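Carboxynorspermidine decarboxylase (Campylobacter jejuni subsp. jejuni 81116, PDB 3N29) is a pyridoxal-5'-phosphate-dependent lyase that probably removes the carboxyl group of carboxynorspermidine to form norspermidine, the polyamine bound in this crystal. Local coordinates at residues S98-A103 with G127-L132; H115-A120 with V137-A142; F121-I126 with F144-S149. All coordinates share one frame; numbering follows the deposited sequence.

In the fold
All three contacts lie on the same side of the chain's centre, in the (beta/alpha)8 barrel, between residues 98 and 149. Contact 2 pairs strands of the barrel wall, and contacts 1 and 3 pack the helices outside it, their centres about 12 and 9 Å from that of contact 2. Phe121 ties them together: its CD1 meets Ile129 CD1 of contact 1 at 3.7 Å, and its CE1 meets Thr116 CG2 of contact 2 at 3.7 Å. Contact 2 comes nearest the cofactor, with the Tyr117 side chain about 4 Å from a bound pyridoxal-5'-phosphate; Gly99 and the Phe121 side chain are each about 11 Å from a bound cofactor. All three touch the second subunit.

Contact 1: S98-A103 with G127-L132; sequences SGLWEA and GEIASL
Leu100 and Ile129 bring their CA atoms to 5.7 Å, and one turn later Ala103 and Leu132 are at 6.8 Å, so the start of helix 100-109 and the latter part of helix 123-132 run side by side in the same direction. Gly99 is the N-cap of the first helix. Ile129 lies against the opening turn: its CG1 sits 4.0 Å from Leu100 CA, and its CD1 reaches on toward the backbone of Gly99 and the N of Leu100. Side chain to side chain, Leu100 CB and Ile129 CG1 are 4.2 Å apart. The isoleucine has other neighbours too, since it also touches Thr116 of strand 113-118 and Phe121.

Leu100 turns its CG away from its own backbone N (chi1 179°), which carries CD1 across to Glu128. That one methyl rides along the extended glutamate, close to CB, CG and CD, and meets OE2 at 3.6 Å; the two side chains cross at about a right angle. The glutamate's other oxygen, OE1, forms a salt bridge with Lys104, one turn further along the leucine's helix. At the far end Ala103 CB meets a single branch of Leu132, CD1, at 3.9 Å, and the leucine side chain also touches Lys104 and Lys107.

Glu102, on another side of the helix, bonds Ser98 N through OE1 and Asn387 of the second subunit through OE2.

No hydrogen bond crosses between the two segments. Their cohesion is therefore chiefly apolar, with the carbon chain of Glu128 extending the apolar surface and its charge directed to Lys104.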
ATOM      1  N   SER A  98      -6.360  17.083   2.515  1.00 11.17           N
ATOM      2  CA  SER A  98      -6.802  16.400   3.691  1.00 11.72           C
ATOM      3  C   SER A  98      -6.071  16.819   4.994  1.00 13.00           C
ATOM      4  O   SER A  98      -6.279  16.248   6.096  1.00 12.37           O
ATOM      5  CB  SER A  98      -6.505  14.918   3.468  1.00 13.90           C
ATOM      6  OG  SER A  98      -5.081  14.745   3.455  1.00 17.89           O
ATOM      7  N   GLY A  99      -5.117  17.715   4.886  1.00 11.48           N
ATOM      8  CA  GLY A  99      -4.192  17.911   5.993  1.00 11.26           C
ATOM      9  C   GLY A  99      -3.017  18.706   5.556  1.00 10.41           C
ATOM     10  O   GLY A  99      -3.061  19.284   4.439  1.00  9.46           O
ATOM     11  N   LEU A 100      -1.972  18.682   6.393  1.00  8.20           N
ATOM     12  CA  LEU A 100      -0.800  19.569   6.256  1.00  8.30           C
ATOM     13  C   LEU A 100      -0.021  19.241   4.999  1.00  8.74           C
ATOM     14  O   LEU A 100       0.298  20.131   4.219  1.00  7.35           O
ATOM     15  CB  LEU A 100       0.123  19.420   7.460  1.00  7.83           C
ATOM     16  CG  LEU A 100       1.425  20.230   7.515  1.00 11.30           C
ATOM     17  CD1 LEU A 100       1.207  21.763   7.383  1.00 10.47           C
ATOM     18  CD2 LEU A 100       2.226  19.865   8.834  1.00 13.64           C
ATOM     19  N   TRP A 101       0.279  17.940   4.803  1.00  6.86           N
ATOM     20  CA  TRP A 101       1.130  17.565   3.715  1.00  8.71           C
ATOM     21  C   TRP A 101       0.450  17.852   2.359  1.00  9.29           C
ATOM     22  O   TRP A 101       1.129  18.357   1.430  1.00  9.26           O
ATOM     23  CB  TRP A 101       1.604  16.110   3.842  1.00  8.79           C
ATOM     24  CG  TRP A 101       2.647  15.884   4.881  1.00  8.61           C
ATOM     25  CD1 TRP A 101       3.163  16.794   5.760  1.00 10.43           C
ATOM     26  CD2 TRP A 101       3.317  14.648   5.166  1.00  7.97           C
ATOM     27  NE1 TRP A 101       4.085  16.200   6.571  1.00  8.03           N
ATOM     28  CE2 TRP A 101       4.183  14.881   6.234  1.00  4.44           C
ATOM     29  CE3 TRP A 101       3.219  13.365   4.652  1.00  4.35           C
ATOM     30  CZ2 TRP A 101       5.004  13.895   6.770  1.00  6.13           C
ATOM     31  CZ3 TRP A 101       4.030  12.411   5.141  1.00  4.47           C
ATOM     32  CH2 TRP A 101       4.934  12.672   6.193  1.00  5.65           C
ATOM     33  N   GLU A 102      -0.850  17.582   2.211  1.00  9.26           N
ATOM     34  CA  GLU A 102      -1.516  17.885   0.964  1.00  8.18           C
ATOM     35  C   GLU A 102      -1.606  19.411   0.752  1.00  7.94           C
ATOM     36  O   GLU A 102      -1.415  19.857  -0.357  1.00  9.00           O
ATOM     37  CB  GLU A 102      -2.905  17.248   0.837  1.00 10.23           C
ATOM     38  CG  GLU A 102      -2.857  15.784   0.439  1.00 10.56           C
ATOM     39  CD  GLU A 102      -4.185  15.126   0.185  1.00 14.72           C
ATOM     40  OE1 GLU A 102      -5.232  15.760   0.415  1.00  9.97           O
ATOM     41  OE2 GLU A 102      -4.202  13.923  -0.221  1.00 13.92           O
ATOM     42  N   ALA A 103      -1.864  20.175   1.819  1.00  8.12           N
ATOM     43  CA  ALA A 103      -1.943  21.663   1.734  1.00  8.39           C
ATOM     44  C   ALA A 103      -0.600  22.210   1.292  1.00  7.51           C
ATOM     45  O   ALA A 103      -0.529  23.082   0.400  1.00  6.15           O
ATOM     46  CB  ALA A 103      -2.394  22.259   3.055  1.00  6.63           C
ATOM     47  N   GLY A 127      -1.681  25.546  12.948  1.00 18.55           N
ATOM     48  CA  GLY A 127      -1.060  26.842  12.632  1.00 17.91           C
ATOM     49  C   GLY A 127      -0.657  26.958  11.181  1.00 18.07           C
ATOM     50  O   GLY A 127      -0.995  27.936  10.500  1.00 17.75           O
ATOM     51  N   GLU A 128       0.080  25.960  10.706  1.00 17.61           N
ATOM     52  CA  GLU A 128       0.564  26.033   9.354  1.00 18.48           C
ATOM     53  C   GLU A 128      -0.631  25.801   8.361  1.00 18.00           C
ATOM     54  O   GLU A 128      -0.708  26.473   7.325  1.00 18.22           O
ATOM     55  CB  GLU A 128       1.731  25.047   9.146  1.00 18.88           C
ATOM     56  CG  GLU A 128       2.395  25.261   7.810  1.00 19.50           C
ATOM     57  CD  GLU A 128       3.618  24.408   7.587  1.00 22.59           C
ATOM     58  OE1 GLU A 128       4.184  24.513   6.482  1.00 25.34           O
ATOM     59  OE2 GLU A 128       4.017  23.652   8.505  1.00 23.31           O
ATOM     60  N   ILE A 129      -1.586  24.923   8.721  1.00 17.51           N
ATOM     61  CA  ILE A 129      -2.774  24.687   7.880  1.00 16.62           C
ATOM     62  C   ILE A 129      -3.591  25.972   7.731  1.00 17.05           C
ATOM     63  O   ILE A 129      -4.022  26.349   6.615  1.00 16.81           O
ATOM     64  CB  ILE A 129      -3.677  23.537   8.440  1.00 17.43           C
ATOM     65  CG1 ILE A 129      -2.968  22.175   8.323  1.00 18.00           C
ATOM     66  CG2 ILE A 129      -5.070  23.499   7.714  1.00 17.01           C
ATOM     67  CD1 ILE A 129      -3.631  21.016   9.199  1.00 14.14           C
ATOM     68  N   ALA A 130      -3.756  26.683   8.839  1.00 16.73           N
ATOM     69  CA  ALA A 130      -4.404  27.984   8.811  1.00 16.62           C
ATOM     70  C   ALA A 130      -3.685  28.995   7.910  1.00 17.05           C
ATOM     71  O   ALA A 130      -4.342  29.776   7.277  1.00 16.01           O
ATOM     72  CB  ALA A 130      -4.502  28.599  10.235  1.00 16.10           C
ATOM     73  N   SER A 131      -2.358  29.031   7.908  1.00 16.95           N
ATOM     74  CA  SER A 131      -1.667  30.066   7.103  1.00 17.77           C
ATOM     75  C   SER A 131      -1.794  29.729   5.613  1.00 16.86           C
ATOM     76  O   SER A 131      -1.758  30.599   4.781  1.00 14.62           O
ATOM     77  CB  SER A 131      -0.176  30.213   7.472  1.00 17.68           C
ATOM     78  OG  SER A 131       0.434  28.939   7.284  1.00 24.12           O
ATOM     79  N   LEU A 132      -2.016  28.472   5.269  1.00 15.91           N
ATOM     80  CA  LEU A 132      -2.072  28.084   3.876  1.00 17.36           C
ATOM     81  C   LEU A 132      -3.496  28.076   3.284  1.00 17.68           C
ATOM     82  O   LEU A 132      -3.663  28.320   2.091  1.00 17.81           O
ATOM     83  CB  LEU A 132      -1.489  26.695   3.702  1.00 17.32           C
ATOM     84  CG  LEU A 132       0.037  26.525   3.907  1.00 19.53           C
ATOM     85  CD1 LEU A 132       0.256  25.052   3.894  1.00 19.20           C
ATOM     86  CD2 LEU A 132       0.943  27.318   2.891  1.00 20.07           C
TER

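Contact 2: H115-A120 with V137-A142; sequences HTYSPA and VFNSLA
Tyr117 crosses Val137 and Asn139 at a slant, its ring reaching over to the neighbouring strand. The CG stands roughly opposite its backbone N (chi1 157°), and this swings the ring along the second segment: CD1 comes within 3.8 Å of Val137 CG1, CE1 passes Asn139 CB, and the hydroxyl ends beside the Asn139 amide, whose plane is turned 62° from the ring. Val137 offers the CG1 branch, the one placed anti to its own N. Arg159 of the next strand touches both side chains. Further on, Asn139 lays its CB against Pro119, 3.6 Å from the proline CA.

Between the two segments there is one backbone hydrogen bond: Val137 N donates to Thr116 O at 2.9 Å. The buried Val137 O has no hydrogen-bonding partner in the model; it is met by Tyr117 CD1 at 3.3 Å and by a CA-H...O contact from Tyr117 CA at 3.5 Å. Where the strands part, a water bridges them, donating to Ser118 O and accepting from Asn139 N. Ser118 OG meanwhile takes the N-H of Ala120 at 3.0 Å in an ST turn.

Tyr117 and Val137 are partners in a parallel bridge at the C-terminal ends of strands 113-118 and 135-138. Joined by helix 123-132, the strands form a beta-alpha-beta unit of the (beta/alpha)8 barrel, whose strand ends border the cofactor site.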
ATOM      1  N   HIS A 115      -8.223  24.268   0.020  1.00 13.50           N
ATOM      2  CA  HIS A 115      -9.328  23.891   0.863  1.00 14.84           C
ATOM      3  C   HIS A 115      -8.969  22.617   1.619  1.00 15.48           C
ATOM      4  O   HIS A 115      -8.802  21.587   1.037  1.00 17.63           O
ATOM      5  CB  HIS A 115     -10.543  23.627   0.013  1.00 14.05           C
ATOM      6  CG  HIS A 115     -11.019  24.819  -0.743  1.00 16.28           C
ATOM      7  ND1 HIS A 115     -12.271  25.345  -0.585  1.00 16.49           N
ATOM      8  CD2 HIS A 115     -10.401  25.604  -1.645  1.00 17.42           C
ATOM      9  CE1 HIS A 115     -12.409  26.393  -1.362  1.00 18.27           C
ATOM     10  NE2 HIS A 115     -11.292  26.566  -2.022  1.00 14.79           N
ATOM     11  N   THR A 116      -8.963  22.709   2.922  1.00 14.57           N
ATOM     12  CA  THR A 116      -8.533  21.621   3.782  1.00 14.67           C
ATOM     13  C   THR A 116      -9.648  21.073   4.671  1.00 15.03           C
ATOM     14  O   THR A 116     -10.383  21.806   5.282  1.00 16.22           O
ATOM     15  CB  THR A 116      -7.356  22.056   4.631  1.00 14.68           C
ATOM     16  OG1 THR A 116      -6.380  22.692   3.824  1.00 16.60           O
ATOM     17  CG2 THR A 116      -6.757  20.901   5.340  1.00 13.26           C
ATOM     18  N   TYR A 117      -9.751  19.759   4.715  1.00 15.46           N
ATOM     19  CA  TYR A 117     -10.744  19.070   5.484  1.00 13.73           C
ATOM     20  C   TYR A 117      -9.991  17.903   6.081  1.00 14.72           C
ATOM     21  O   TYR A 117      -9.250  17.205   5.363  1.00 15.51           O
ATOM     22  CB  TYR A 117     -11.876  18.477   4.596  1.00 14.10           C
ATOM     23  CG  TYR A 117     -12.533  17.353   5.338  1.00 12.05           C
ATOM     24  CD1 TYR A 117     -13.346  17.608   6.462  1.00 11.50           C
ATOM     25  CD2 TYR A 117     -12.268  16.017   4.990  1.00 12.81           C
ATOM     26  CE1 TYR A 117     -13.924  16.561   7.189  1.00 10.03           C
ATOM     27  CE2 TYR A 117     -12.800  14.948   5.738  1.00 15.25           C
ATOM     28  CZ  TYR A 117     -13.610  15.219   6.845  1.00 12.50           C
ATOM     29  OH  TYR A 117     -14.113  14.141   7.530  1.00 12.33           O
ATOM     30  N   SER A 118     -10.219  17.639   7.349  1.00 13.32           N
ATOM     31  CA  SER A 118      -9.662  16.436   7.958  1.00 13.54           C
ATOM     32  C   SER A 118     -10.617  15.902   8.996  1.00 13.80           C
ATOM     33  O   SER A 118     -11.217  16.676   9.695  1.00 12.89           O
ATOM     34  CB  SER A 118      -8.382  16.758   8.648  1.00 12.46           C
ATOM     35  OG  SER A 118      -7.939  15.639   9.336  1.00 13.94           O
ATOM     36  N   PRO A 119     -10.731  14.578   9.111  1.00 13.22           N
ATOM     37  CA  PRO A 119     -11.504  14.062  10.276  1.00 15.17           C
ATOM     38  C   PRO A 119     -10.874  14.316  11.618  1.00 15.62           C
ATOM     39  O   PRO A 119     -11.536  14.154  12.609  1.00 19.86           O
ATOM     40  CB  PRO A 119     -11.561  12.537  10.023  1.00 14.27           C
ATOM     41  CG  PRO A 119     -10.995  12.339   8.658  1.00 16.19           C
ATOM     42  CD  PRO A 119     -10.244  13.513   8.218  1.00 12.01           C
ATOM     43  N   ALA A 120      -9.601  14.673  11.621  1.00 17.12           N
ATOM     44  CA  ALA A 120      -8.717  14.650  12.787  1.00 17.89           C
ATOM     45  C   ALA A 120      -7.661  15.717  12.778  1.00 14.96           C
ATOM     46  O   ALA A 120      -6.526  15.320  12.716  1.00 16.51           O
ATOM     47  CB  ALA A 120      -7.958  13.265  12.853  1.00 17.90           C
ATOM     48  N   VAL A 137     -12.570  22.951   6.726  1.00 14.89           N
ATOM     49  CA  VAL A 137     -13.841  22.292   6.985  1.00 14.32           C
ATOM     50  C   VAL A 137     -13.591  21.340   8.092  1.00 14.37           C
ATOM     51  O   VAL A 137     -12.651  20.496   8.002  1.00 14.38           O
ATOM     52  CB  VAL A 137     -14.392  21.536   5.795  1.00 14.74           C
ATOM     53  CG1 VAL A 137     -15.591  20.640   6.194  1.00 16.38           C
ATOM     54  CG2 VAL A 137     -14.763  22.509   4.695  1.00 17.02           C
ATOM     55  N   PHE A 138     -14.375  21.498   9.146  1.00 12.62           N
ATOM     56  CA  PHE A 138     -14.269  20.575  10.289  1.00 13.49           C
ATOM     57  C   PHE A 138     -15.216  19.379  10.203  1.00 12.53           C
ATOM     58  O   PHE A 138     -16.307  19.432   9.627  1.00 13.45           O
ATOM     59  CB  PHE A 138     -14.496  21.329  11.595  1.00 12.85           C
ATOM     60  CG  PHE A 138     -13.496  22.463  11.849  1.00 13.12           C
ATOM     61  CD1 PHE A 138     -12.186  22.190  12.219  1.00 16.56           C
ATOM     62  CD2 PHE A 138     -13.895  23.832  11.643  1.00 17.35           C
ATOM     63  CE1 PHE A 138     -11.287  23.223  12.437  1.00 17.25           C
ATOM     64  CE2 PHE A 138     -13.006  24.839  11.843  1.00 15.27           C
ATOM     65  CZ  PHE A 138     -11.689  24.539  12.268  1.00 13.98           C
ATOM     66  N   ASN A 139     -14.782  18.288  10.821  1.00 12.42           N
ATOM     67  CA  ASN A 139     -15.529  17.042  10.859  1.00 11.59           C
ATOM     68  C   ASN A 139     -16.544  16.908  12.038  1.00 11.30           C
ATOM     69  O   ASN A 139     -17.421  16.098  11.987  1.00 11.43           O
ATOM     70  CB  ASN A 139     -14.565  15.835  10.894  1.00 10.45           C
ATOM     71  CG  ASN A 139     -15.283  14.539  10.728  1.00 11.42           C
ATOM     72  OD1 ASN A 139     -15.362  13.725  11.682  1.00 10.78           O
ATOM     73  ND2 ASN A 139     -15.878  14.355   9.547  1.00  8.04           N
ATOM     74  N   SER A 140     -16.409  17.717  13.087  1.00 11.16           N
ATOM     75  CA  SER A 140     -17.263  17.659  14.229  1.00 10.65           C
ATOM     76  C   SER A 140     -17.313  19.069  14.885  1.00 11.12           C
ATOM     77  O   SER A 140     -16.413  19.880  14.690  1.00  9.74           O
ATOM     78  CB  SER A 140     -16.671  16.662  15.230  1.00 10.18           C
ATOM     79  OG  SER A 140     -15.476  17.215  15.833  1.00 11.27           O
ATOM     80  N   LEU A 141     -18.294  19.270  15.756  1.00 11.32           N
ATOM     81  CA  LEU A 141     -18.425  20.544  16.485  1.00 11.46           C
ATOM     82  C   LEU A 141     -17.260  20.761  17.442  1.00 12.10           C
ATOM     83  O   LEU A 141     -16.770  21.885  17.571  1.00 10.94           O
ATOM     84  CB  LEU A 141     -19.748  20.580  17.246  1.00 10.79           C
ATOM     85  CG  LEU A 141     -20.975  20.662  16.345  1.00 12.42           C
ATOM     86  CD1 LEU A 141     -22.268  20.711  17.218  1.00 11.47           C
ATOM     87  CD2 LEU A 141     -20.868  21.884  15.423  1.00 13.22           C
ATOM     88  N   ALA A 142     -16.819  19.668  18.103  1.00 12.44           N
ATOM     89  CA  ALA A 142     -15.674  19.705  19.030  1.00 13.08           C
ATOM     90  C   ALA A 142     -14.417  20.217  18.315  1.00 12.64           C
ATOM     91  O   ALA A 142     -13.732  21.115  18.821  1.00 12.60           O
ATOM     92  CB  ALA A 142     -15.425  18.342  19.673  1.00 12.25           C
TER
HETATM   93  O   HOH W   1     -12.153  18.210  11.801  1.00 13.49           O

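Contact 3: F121-I126 with F144-S149; sequences FKEDEI and FHKFQS
Phe147 carries this contact, its ring lying against Ile126, Phe121 and Glu123. Its CG lies beside the backbone N and opposite the carbonyl carbon (chi1 -68°), which sends the ring out from the end of helix 141-147 against the start of helix 123-132. Ile126 spreads along one side: CG1 meets Phe147 CD1 at 3.7 Å, CG2 touches CE1, and CD1 stands 4.2 Å above one face, displaced toward the rim. Over the centre of the opposite face lies Lys146 CG, of the ring's own helix. Farther round, Phe121 CB approaches Phe147 CE2 at 3.8 Å, and Glu123 lays its CG against CE1. Phe138 of strand 135-138 packs against Phe147 CB.

Among backbone contacts, the ring's outer end lies against the turn leading into helix 123-132, with Phe121 O 3.6 Å from Phe147 CE2, oblique to the ring. Within that turn Lys122 N donates to Glu125 OE2 at 3.0 Å.

Charge plays a looser part. Glu123 and Lys146 cross at about a right angle: Glu123 OE2 meets the lysine's carbon chain 3.6 Å from Lys146 CE, but lies 4.3 Å from Lys146 NZ, too far for a salt bridge. Lys122 NZ reaches Thr44 O and Asp299 of the second subunit, the latter as a salt bridge; Asp124 and Glu125 form salt bridges with Arg390 of that subunit.

Between the helices, then, the grip is van der Waals contact around one buried ring, with at most a mild electrostatic attraction at the rim, while Lys122, Asp124 and Glu125 send their charges to the second subunit.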
ATOM      1  N   PHE A 121      -7.955  17.034  12.796  1.00 14.35           N
ATOM      2  CA  PHE A 121      -6.875  18.062  12.859  1.00 13.94           C
ATOM      3  C   PHE A 121      -6.120  17.988  14.178  1.00 13.02           C
ATOM      4  O   PHE A 121      -6.717  17.751  15.220  1.00 12.65           O
ATOM      5  CB  PHE A 121      -7.372  19.512  12.695  1.00 13.23           C
ATOM      6  CG  PHE A 121      -7.882  19.856  11.312  1.00 14.78           C
ATOM      7  CD1 PHE A 121      -7.018  19.985  10.235  1.00 15.79           C
ATOM      8  CD2 PHE A 121      -9.221  20.060  11.106  1.00 15.36           C
ATOM      9  CE1 PHE A 121      -7.490  20.245   8.943  1.00 16.51           C
ATOM     10  CE2 PHE A 121      -9.704  20.327   9.855  1.00 15.46           C
ATOM     11  CZ  PHE A 121      -8.822  20.436   8.742  1.00 16.44           C
ATOM     12  N   LYS A 122      -4.819  18.253  14.148  1.00 13.02           N
ATOM     13  CA  LYS A 122      -4.007  18.200  15.367  1.00 15.18           C
ATOM     14  C   LYS A 122      -3.459  19.598  15.732  1.00 15.81           C
ATOM     15  O   LYS A 122      -3.187  20.440  14.867  1.00 14.84           O
ATOM     16  CB  LYS A 122      -2.870  17.194  15.204  1.00 15.66           C
ATOM     17  CG  LYS A 122      -3.351  15.728  15.208  1.00 18.33           C
ATOM     18  CD  LYS A 122      -2.218  14.735  14.823  1.00 19.11           C
ATOM     19  CE  LYS A 122      -1.144  14.630  15.842  1.00 20.32           C
ATOM     20  NZ  LYS A 122      -0.176  13.560  15.308  1.00 19.22           N
ATOM     21  N   GLU A 123      -3.224  19.826  17.013  1.00 17.19           N
ATOM     22  CA  GLU A 123      -2.679  21.108  17.449  1.00 18.52           C
ATOM     23  C   GLU A 123      -1.361  21.521  16.832  1.00 17.62           C
ATOM     24  O   GLU A 123      -1.140  22.727  16.651  1.00 17.50           O
ATOM     25  CB  GLU A 123      -2.525  21.137  18.973  1.00 19.83           C
ATOM     26  CG  GLU A 123      -3.836  21.100  19.634  1.00 24.82           C
ATOM     27  CD  GLU A 123      -3.739  21.262  21.120  1.00 33.25           C
ATOM     28  OE1 GLU A 123      -2.912  22.117  21.565  1.00 38.85           O
ATOM     29  OE2 GLU A 123      -4.500  20.540  21.817  1.00 34.50           O
ATOM     30  N   ASP A 124      -0.473  20.559  16.553  1.00 17.23           N
ATOM     31  CA  ASP A 124       0.891  20.876  16.093  1.00 17.98           C
ATOM     32  C   ASP A 124       0.866  21.321  14.629  1.00 17.97           C
ATOM     33  O   ASP A 124       1.850  21.863  14.087  1.00 18.84           O
ATOM     34  CB  ASP A 124       1.905  19.745  16.397  1.00 18.50           C
ATOM     35  CG  ASP A 124       1.532  18.372  15.769  1.00 22.72           C
ATOM     36  OD1 ASP A 124       0.538  18.269  15.028  1.00 22.62           O
ATOM     37  OD2 ASP A 124       2.286  17.368  15.981  1.00 28.17           O
ATOM     38  N   GLU A 125      -0.268  21.184  13.980  1.00 16.66           N
ATOM     39  CA  GLU A 125      -0.293  21.418  12.536  1.00 17.98           C
ATOM     40  C   GLU A 125      -1.269  22.511  12.140  1.00 17.81           C
ATOM     41  O   GLU A 125      -1.168  23.017  11.007  1.00 16.15           O
ATOM     42  CB  GLU A 125      -0.598  20.104  11.733  1.00 18.78           C
ATOM     43  CG  GLU A 125      -1.746  19.315  12.297  1.00 22.04           C
ATOM     44  CD  GLU A 125      -2.243  18.195  11.414  1.00 26.67           C
ATOM     45  OE1 GLU A 125      -1.368  17.565  10.676  1.00 21.20           O
ATOM     46  OE2 GLU A 125      -3.527  18.043  11.498  1.00 17.82           O
ATOM     47  N   ILE A 126      -2.215  22.826  13.042  1.00 17.93           N
ATOM     48  CA  ILE A 126      -3.306  23.755  12.749  1.00 17.73           C
ATOM     49  C   ILE A 126      -2.787  25.128  12.345  1.00 17.67           C
ATOM     50  O   ILE A 126      -3.358  25.778  11.482  1.00 17.23           O
ATOM     51  CB  ILE A 126      -4.339  23.888  13.915  1.00 18.77           C
ATOM     52  CG1 ILE A 126      -5.581  24.618  13.384  1.00 17.83           C
ATOM     53  CG2 ILE A 126      -3.757  24.590  15.168  1.00 16.56           C
ATOM     54  CD1 ILE A 126      -6.280  23.782  12.260  1.00 22.30           C
ATOM     55  N   PHE A 144     -14.271  21.977  15.526  1.00 12.84           N
ATOM     56  CA  PHE A 144     -14.551  23.371  15.207  1.00 13.24           C
ATOM     57  C   PHE A 144     -14.335  24.242  16.469  1.00 13.74           C
ATOM     58  O   PHE A 144     -13.599  25.247  16.436  1.00 14.61           O
ATOM     59  CB  PHE A 144     -15.950  23.498  14.660  1.00 12.82           C
ATOM     60  CG  PHE A 144     -16.532  24.858  14.724  1.00 15.22           C
ATOM     61  CD1 PHE A 144     -15.809  25.992  14.315  1.00 17.46           C
ATOM     62  CD2 PHE A 144     -17.841  25.023  15.167  1.00 15.82           C
ATOM     63  CE1 PHE A 144     -16.406  27.279  14.412  1.00 16.82           C
ATOM     64  CE2 PHE A 144     -18.439  26.284  15.249  1.00 18.22           C
ATOM     65  CZ  PHE A 144     -17.720  27.403  14.861  1.00 18.62           C
ATOM     66  N   HIS A 145     -14.934  23.859  17.562  1.00 13.57           N
ATOM     67  CA  HIS A 145     -14.826  24.708  18.757  1.00 13.99           C
ATOM     68  C   HIS A 145     -13.358  24.779  19.243  1.00 14.72           C
ATOM     69  O   HIS A 145     -12.939  25.763  19.831  1.00 13.58           O
ATOM     70  CB  HIS A 145     -15.743  24.207  19.850  1.00 13.49           C
ATOM     71  CG  HIS A 145     -17.202  24.423  19.557  1.00 14.45           C
ATOM     72  ND1 HIS A 145     -18.202  23.634  20.082  1.00 12.58           N
ATOM     73  CD2 HIS A 145     -17.822  25.359  18.810  1.00 15.75           C
ATOM     74  CE1 HIS A 145     -19.373  24.050  19.641  1.00 16.86           C
ATOM     75  NE2 HIS A 145     -19.169  25.104  18.871  1.00 17.41           N
ATOM     76  N   LYS A 146     -12.599  23.713  19.060  1.00 14.58           N
ATOM     77  CA  LYS A 146     -11.242  23.664  19.573  1.00 15.95           C
ATOM     78  C   LYS A 146     -10.329  24.619  18.753  1.00 15.49           C
ATOM     79  O   LYS A 146      -9.410  25.230  19.298  1.00 13.49           O
ATOM     80  CB  LYS A 146     -10.721  22.262  19.445  1.00 16.39           C
ATOM     81  CG  LYS A 146      -9.432  21.934  20.174  1.00 21.00           C
ATOM     82  CD  LYS A 146      -8.979  20.523  19.713  1.00 24.09           C
ATOM     83  CE  LYS A 146      -7.866  19.964  20.563  1.00 27.22           C
ATOM     84  NZ  LYS A 146      -8.151  18.528  20.971  1.00 27.69           N
ATOM     85  N   PHE A 147     -10.578  24.701  17.446  1.00 15.20           N
ATOM     86  CA  PHE A 147      -9.666  25.393  16.534  1.00 15.83           C
ATOM     87  C   PHE A 147     -10.213  26.689  15.981  1.00 15.95           C
ATOM     88  O   PHE A 147      -9.536  27.364  15.211  1.00 14.22           O
ATOM     89  CB  PHE A 147      -9.271  24.448  15.401  1.00 16.25           C
ATOM     90  CG  PHE A 147      -8.427  23.301  15.861  1.00 17.98           C
ATOM     91  CD1 PHE A 147      -7.215  23.544  16.514  1.00 19.75           C
ATOM     92  CD2 PHE A 147      -8.826  21.983  15.649  1.00 15.30           C
ATOM     93  CE1 PHE A 147      -6.423  22.478  16.948  1.00 18.43           C
ATOM     94  CE2 PHE A 147      -8.055  20.921  16.105  1.00 16.29           C
ATOM     95  CZ  PHE A 147      -6.855  21.159  16.740  1.00 16.81           C
ATOM     96  N   GLN A 148     -11.406  27.064  16.401  1.00 16.35           N
ATOM     97  CA  GLN A 148     -12.004  28.323  15.958  1.00 17.30           C
ATOM     98  C   GLN A 148     -11.039  29.502  16.182  1.00 17.48           C
ATOM     99  O   GLN A 148     -10.807  30.328  15.271  1.00 16.99           O
ATOM    100  CB  GLN A 148     -13.314  28.512  16.685  1.00 18.07           C
ATOM    101  CG  GLN A 148     -13.962  29.825  16.580  1.00 21.51           C
ATOM    102  CD  GLN A 148     -15.386  29.735  17.062  1.00 19.86           C
ATOM    103  OE1 GLN A 148     -15.747  28.912  17.924  1.00 25.15           O
ATOM    104  NE2 GLN A 148     -16.214  30.504  16.457  1.00 25.23           N
ATOM    105  N   SER A 149     -10.427  29.575  17.347  1.00 17.75           N
ATOM    106  CA  SER A 149      -9.596  30.760  17.670  1.00 18.60           C
ATOM    107  C   SER A 149      -8.244  30.788  16.943  1.00 19.00           C
ATOM    108  O   SER A 149      -7.625  31.826  16.899  1.00 18.75           O
ATOM    109  CB  SER A 149      -9.360  30.881  19.167  1.00 18.57           C
ATOM    110  OG  SER A 149      -8.350  29.975  19.565  1.00 18.89           O
TER